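Local structure of FAD-dependent oxidoreductase (3M9V) at residues Thr21-Val26 and Leu76-Leu81; Arg25-Arg30 and Asp62-Ala67. The protein is a flavin-dependent enzyme of the acyl-CoA dehydrogenase family that takes part in building the sugar D-kijanose and binds dTDP. One frame throughout, in Å; residues are numbered along the deposited sequence.

Contact 1 (Thr21-Val26 and Leu76-Leu81)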
loop_
_atom_site.group_PDB
_atom_site.type_symbol
_atom_site.label_atom_id
_atom_site.label_comp_id
_atom_site.label_asym_id
_atom_site.label_seq_id
_atom_site.Cartn_x
_atom_site.Cartn_y
_atom_site.Cartn_z
ATOM N N THR A 21 -32.977 14.381 -1.321
ATOM C CA THR A 21 -34.374 14.734 -1.057
ATOM C C THR A 21 -34.527 16.236 -0.945
ATOM O O THR A 21 -33.546 16.935 -0.710
ATOM C CB THR A 21 -34.909 14.194 0.288
ATOM O OG1 THR A 21 -34.127 14.769 1.338
ATOM C CG2 THR A 21 -34.778 12.704 0.377
ATOM N N PRO A 22 -35.764 16.733 -1.147
ATOM C CA PRO A 22 -36.008 18.175 -1.040
ATOM C C PRO A 22 -35.586 18.718 0.336
ATOM O O PRO A 22 -34.951 19.756 0.439
ATOM C CB PRO A 22 -37.526 18.300 -1.266
ATOM C CG PRO A 22 -37.847 17.103 -2.152
ATOM C CD PRO A 22 -36.915 15.993 -1.698
ATOM N N ALA A 23 -35.892 18.039 1.429
ATOM C CA ALA A 23 -35.445 18.596 2.703
ATOM C C ALA A 23 -33.918 18.659 2.821
ATOM O O ALA A 23 -33.360 19.618 3.393
ATOM C CB ALA A 23 -36.066 17.841 3.856
ATOM N N GLY A 24 -33.259 17.660 2.224
ATOM C CA GLY A 24 -31.802 17.598 2.257
ATOM C C GLY A 24 -31.279 18.811 1.502
ATOM O O GLY A 24 -30.296 19.444 1.900
ATOM N N ARG A 25 -31.899 19.132 0.370
ATOM C CA ARG A 25 -31.434 20.320 -0.365
ATOM C C ARG A 25 -31.562 21.627 0.407
ATOM O O ARG A 25 -30.656 22.471 0.418
ATOM C CB ARG A 25 -32.276 20.503 -1.629
ATOM C CG ARG A 25 -31.554 20.159 -2.930
ATOM C CD ARG A 25 -32.518 19.965 -4.107
ATOM N NE ARG A 25 -32.716 18.545 -4.387
ATOM C CZ ARG A 25 -33.879 17.998 -4.727
ATOM N NH1 ARG A 25 -33.958 16.692 -4.940
ATOM N NH2 ARG A 25 -34.959 18.760 -4.846
ATOM N N VAL A 26 -32.715 21.811 1.046
ATOM C CA VAL A 26 -32.931 22.997 1.895
ATOM C C VAL A 26 -31.870 23.106 2.994
ATOM O O VAL A 26 -31.229 24.143 3.163
ATOM C CB VAL A 26 -34.368 22.961 2.509
ATOM C CG1 VAL A 26 -34.544 24.094 3.511
ATOM C CG2 VAL A 26 -35.437 23.009 1.382
ATOM N N LEU A 76 -37.134 20.660 9.897
ATOM C CA LEU A 76 -37.024 20.534 8.447
ATOM C C LEU A 76 -37.382 19.138 7.974
ATOM O O LEU A 76 -37.576 18.958 6.793
ATOM C CB LEU A 76 -35.612 20.765 7.939
ATOM C CG LEU A 76 -34.999 22.153 7.942
ATOM C CD1 LEU A 76 -33.768 22.037 7.035
ATOM C CD2 LEU A 76 -36.032 23.115 7.366
ATOM N N GLY A 77 -37.418 18.140 8.848
ATOM C CA GLY A 77 -37.746 16.801 8.378
ATOM C C GLY A 77 -36.675 16.075 7.566
ATOM O O GLY A 77 -37.012 15.135 6.840
ATOM N N VAL A 78 -35.404 16.463 7.661
ATOM C CA VAL A 78 -34.351 15.648 7.043
ATOM C C VAL A 78 -34.384 14.272 7.687
ATOM O O VAL A 78 -34.297 14.125 8.903
ATOM C CB VAL A 78 -32.946 16.278 7.146
ATOM C CG1 VAL A 78 -31.890 15.345 6.528
ATOM C CG2 VAL A 78 -32.963 17.631 6.430
ATOM N N ASP A 79 -34.563 13.233 6.885
ATOM C CA ASP A 79 -34.627 11.911 7.483
ATOM C C ASP A 79 -33.751 10.895 6.763
ATOM O O ASP A 79 -33.789 9.741 7.175
ATOM C CB ASP A 79 -36.069 11.410 7.514
ATOM C CG ASP A 79 -36.591 11.137 6.122
ATOM O OD1 ASP A 79 -36.010 11.567 5.102
ATOM O OD2 ASP A 79 -37.622 10.456 6.040
ATOM N N ARG A 80 -32.943 11.288 5.774
ATOM C CA ARG A 80 -31.958 10.353 5.219
ATOM C C ARG A 80 -30.558 10.531 5.808
ATOM O O ARG A 80 -30.007 11.637 5.828
ATOM C CB ARG A 80 -31.775 10.591 3.723
ATOM C CG ARG A 80 -32.960 10.343 2.805
ATOM C CD ARG A 80 -33.511 8.945 2.851
ATOM N NE ARG A 80 -34.721 8.977 2.028
ATOM C CZ ARG A 80 -34.759 8.674 0.735
ATOM N NH1 ARG A 80 -33.669 8.262 0.101
ATOM N NH2 ARG A 80 -35.907 8.731 0.078
ATOM N N LEU A 81 -29.941 9.418 6.200
ATOM C CA LEU A 81 -28.545 9.491 6.621
ATOM C C LEU A 81 -27.664 10.046 5.501
ATOM O O LEU A 81 -26.675 10.751 5.716
ATOM C CB LEU A 81 -28.092 8.096 7.050
ATOM C CG LEU A 81 -28.714 7.637 8.387
ATOM C CD1 LEU A 81 -28.645 6.116 8.365
ATOM C CD2 LEU A 81 -27.983 8.204 9.612
HETATM O O HOH W 1 -33.461 13.522 4.133
#
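Thr21 meets Arg80 through its methyl: a chi1 of 61° sets OG1 between the backbone N and the carbonyl carbon, at the start of the helix, and leaves CG2 anti to the carbonyl carbon, where it reaches the arginine chain. The motif is a helix N-cap, at the start of helix 22-32, laid against the loop that leads into helix 81-94 in the N-terminal part of an acyl-CoA dehydrogenase fold. Thr21 OG1 accepts from Gly24 N at 3.1 Å, with an N-H...O angle of 149°, and also bonds to Asp83 of helix 81-94. A threonine suits this place because its hydroxyl caps while its methyl packs: CG2 lies 3.8 Å from Arg80 CG and rests over one face of the guanidinium, toward its rim. The bend at chi2 (-59°) turns the arginine past the methyl, which leaves CG, NE and CZ all near it.

Two residues on, Ala23 is small enough to let the loop come close, its CB 3.5 Å from Leu76 O and 4.0 Å from Val78 CG2. Gly77, with positive phi, takes a turn that glycine makes easily. Val26 CG1 extends the apolar seam to Leu76 CD1. The two N-caps share one water, which donates to Thr21 OG1 at 3.1 Å and accepts from Arg80 N at 2.8 Å.

Contact 2 (Arg25-Arg30 and Asp62-Ala67)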
loop_
_atom_site.group_PDB
_atom_site.type_symbol
_atom_site.label_atom_id
_atom_site.label_comp_id
_atom_site.label_asym_id
_atom_site.label_seq_id
_atom_site.Cartn_x
_atom_site.Cartn_y
_atom_site.Cartn_z
ATOM N N ARG A 25 -31.899 19.132 0.370
ATOM C CA ARG A 25 -31.434 20.320 -0.365
ATOM C C ARG A 25 -31.562 21.627 0.407
ATOM O O ARG A 25 -30.656 22.471 0.418
ATOM C CB ARG A 25 -32.276 20.503 -1.629
ATOM C CG ARG A 25 -31.554 20.159 -2.930
ATOM C CD ARG A 25 -32.518 19.965 -4.107
ATOM N NE ARG A 25 -32.716 18.545 -4.387
ATOM C CZ ARG A 25 -33.879 17.998 -4.727
ATOM N NH1 ARG A 25 -33.958 16.692 -4.940
ATOM N NH2 ARG A 25 -34.959 18.760 -4.846
ATOM N N VAL A 26 -32.715 21.811 1.046
ATOM C CA VAL A 26 -32.931 22.997 1.895
ATOM C C VAL A 26 -31.870 23.106 2.994
ATOM O O VAL A 26 -31.229 24.143 3.163
ATOM C CB VAL A 26 -34.368 22.961 2.509
ATOM C CG1 VAL A 26 -34.544 24.094 3.511
ATOM C CG2 VAL A 26 -35.437 23.009 1.382
ATOM N N LEU A 27 -31.658 22.018 3.728
ATOM C CA LEU A 27 -30.554 21.934 4.689
ATOM C C LEU A 27 -29.218 22.430 4.137
ATOM O O LEU A 27 -28.548 23.290 4.719
ATOM C CB LEU A 27 -30.418 20.496 5.207
ATOM C CG LEU A 27 -29.191 20.372 6.129
ATOM C CD1 LEU A 27 -29.398 21.338 7.289
ATOM C CD2 LEU A 27 -29.009 18.939 6.670
ATOM N N LEU A 28 -28.799 21.886 3.000
ATOM C CA LEU A 28 -27.540 22.333 2.405
ATOM C C LEU A 28 -27.573 23.793 1.948
ATOM O O LEU A 28 -26.590 24.533 2.102
ATOM C CB LEU A 28 -27.184 21.396 1.243
ATOM C CG LEU A 28 -25.820 21.440 0.559
ATOM C CD1 LEU A 28 -24.736 21.116 1.561
ATOM C CD2 LEU A 28 -25.714 20.461 -0.616
ATOM N N ASP A 29 -28.695 24.236 1.385
ATOM C CA ASP A 29 -28.766 25.654 1.005
ATOM C C ASP A 29 -28.631 26.556 2.228
ATOM O O ASP A 29 -27.893 27.543 2.192
ATOM C CB ASP A 29 -30.082 25.991 0.288
ATOM C CG ASP A 29 -30.103 25.525 -1.164
ATOM O OD1 ASP A 29 -29.042 25.131 -1.704
ATOM O OD2 ASP A 29 -31.188 25.531 -1.785
ATOM N N ARG A 30 -29.286 26.203 3.329
ATOM C CA ARG A 30 -29.333 27.068 4.510
ATOM C C ARG A 30 -27.973 27.087 5.181
ATOM O O ARG A 30 -27.554 28.104 5.725
ATOM C CB ARG A 30 -30.389 26.567 5.503
ATOM C CG ARG A 30 -31.812 26.864 5.053
ATOM C CD ARG A 30 -32.527 27.803 6.023
ATOM N NE ARG A 30 -33.689 27.163 6.635
ATOM C CZ ARG A 30 -34.871 27.041 6.034
ATOM N NH1 ARG A 30 -35.875 26.456 6.671
ATOM N NH2 ARG A 30 -35.070 27.502 4.801
ATOM N N ASP A 62 -31.055 29.962 13.712
ATOM C CA ASP A 62 -31.440 29.764 12.319
ATOM C C ASP A 62 -32.256 28.487 12.166
ATOM O O ASP A 62 -32.615 28.097 11.055
ATOM C CB ASP A 62 -30.148 29.576 11.520
ATOM C CG ASP A 62 -30.222 30.180 10.146
ATOM O OD1 ASP A 62 -30.901 31.224 10.047
ATOM O OD2 ASP A 62 -29.627 29.615 9.201
ATOM N N GLY A 63 -32.497 27.782 13.269
ATOM C CA GLY A 63 -33.200 26.499 13.198
ATOM C C GLY A 63 -32.490 25.274 12.628
ATOM O O GLY A 63 -33.056 24.180 12.609
ATOM N N LEU A 64 -31.232 25.396 12.218
ATOM C CA LEU A 64 -30.551 24.228 11.655
ATOM C C LEU A 64 -30.259 23.136 12.684
ATOM O O LEU A 64 -29.977 21.991 12.329
ATOM C CB LEU A 64 -29.292 24.642 10.885
ATOM C CG LEU A 64 -29.624 25.736 9.864
ATOM C CD1 LEU A 64 -28.394 26.321 9.210
ATOM C CD2 LEU A 64 -30.638 25.297 8.790
ATOM N N MET A 65 -30.318 23.485 13.964
ATOM C CA MET A 65 -30.171 22.502 15.037
ATOM C C MET A 65 -31.393 21.598 15.160
ATOM O O MET A 65 -31.381 20.579 15.859
ATOM C CB MET A 65 -29.757 23.191 16.343
ATOM C CG MET A 65 -28.351 23.795 16.309
ATOM S SD MET A 65 -26.953 22.620 16.290
ATOM C CE MET A 65 -26.902 21.971 17.957
ATOM N N GLY A 66 -32.436 21.949 14.416
ATOM C CA GLY A 66 -33.626 21.115 14.273
ATOM C C GLY A 66 -33.796 20.491 12.900
ATOM O O GLY A 66 -34.895 20.075 12.518
ATOM N N ALA A 67 -32.710 20.391 12.132
ATOM C CA ALA A 67 -32.848 19.962 10.739
ATOM C C ALA A 67 -33.415 18.553 10.636
ATOM O O ALA A 67 -34.128 18.233 9.678
ATOM C CB ALA A 67 -31.483 20.020 9.968
HETATM O O HOH W 2 -29.201 30.169 6.411
#
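This is a largely buried apolar contact, edged by one water bridge, that packs the middle of helix 22-32 against the turn that follows helix 53-61 in the N-terminal part of the fold. Leu64 and Ala67 face the helix from the turn, and Leu27 and Arg30 answer from it. The turn begins with a Schellman motif at Gly63, whose positive phi (73°) suits glycine and ends helix 53-61; a short 3-10 segment then presents Leu64 to the helix.

Leu64 CD2 sits 3.5 Å from Arg30 CB, against the aliphatic root of the arginine, the two side chains crossing at a slant, and is 4.4 Å from Leu27 CD1. Its other branch, CD1, lies 4.0 Å from Arg30 O. Leu27 has CG anti to its own N (chi1 175°), which carries CD1 across to Ala67 CB at 3.6 Å; the small alanine lets the leucine branch come this close to the loop. Leu64 also touches Leu59 and His34. An alanine in place of Leu64 removes both branches, and would probably open a gap beside Arg30 CB and Leu27 CD1 and leave the root of the arginine less firmly packed.

The arginine bends at chi2 and chi3, and its guanidinium places one face over Val26 CG1, the methyl 3.6 Å above the plane and toward the rim. At the polar edge a water donates both to Arg30 O, at 2.7 Å, and to Asp62 OD2, which also bonds to His34 NE2. The water thus joins Asp62 to the backbone of Arg30, not its guanidinium; Arg30 NE is 5.4 Å from Asp62 OD2, too far for a salt bridge, and the opposite charges probably add little to a contact held mainly by apolar packing.

Helix 22-32 is common to both contacts, which share Arg25 and Val26 and have centres about 9 Å apart: contact 1 takes its first turn and contact 2 the turns that follow. The two loop segments are also joined directly, Val78 N lying 3.0 Å from Ala67 O in a probable hydrogen bond. Leu76 of contact 1 reaches into contact 2, its CD2 3.4 Å from Arg30 NH1, while Leu27 packs on Val78. The dTDP site lies beyond contact 1: the Arg80 side chain is about 13 Å from the bound nucleotide and about 12 Å from the side chain of Arg332, which binds it. Contact 2 is away from the known sites.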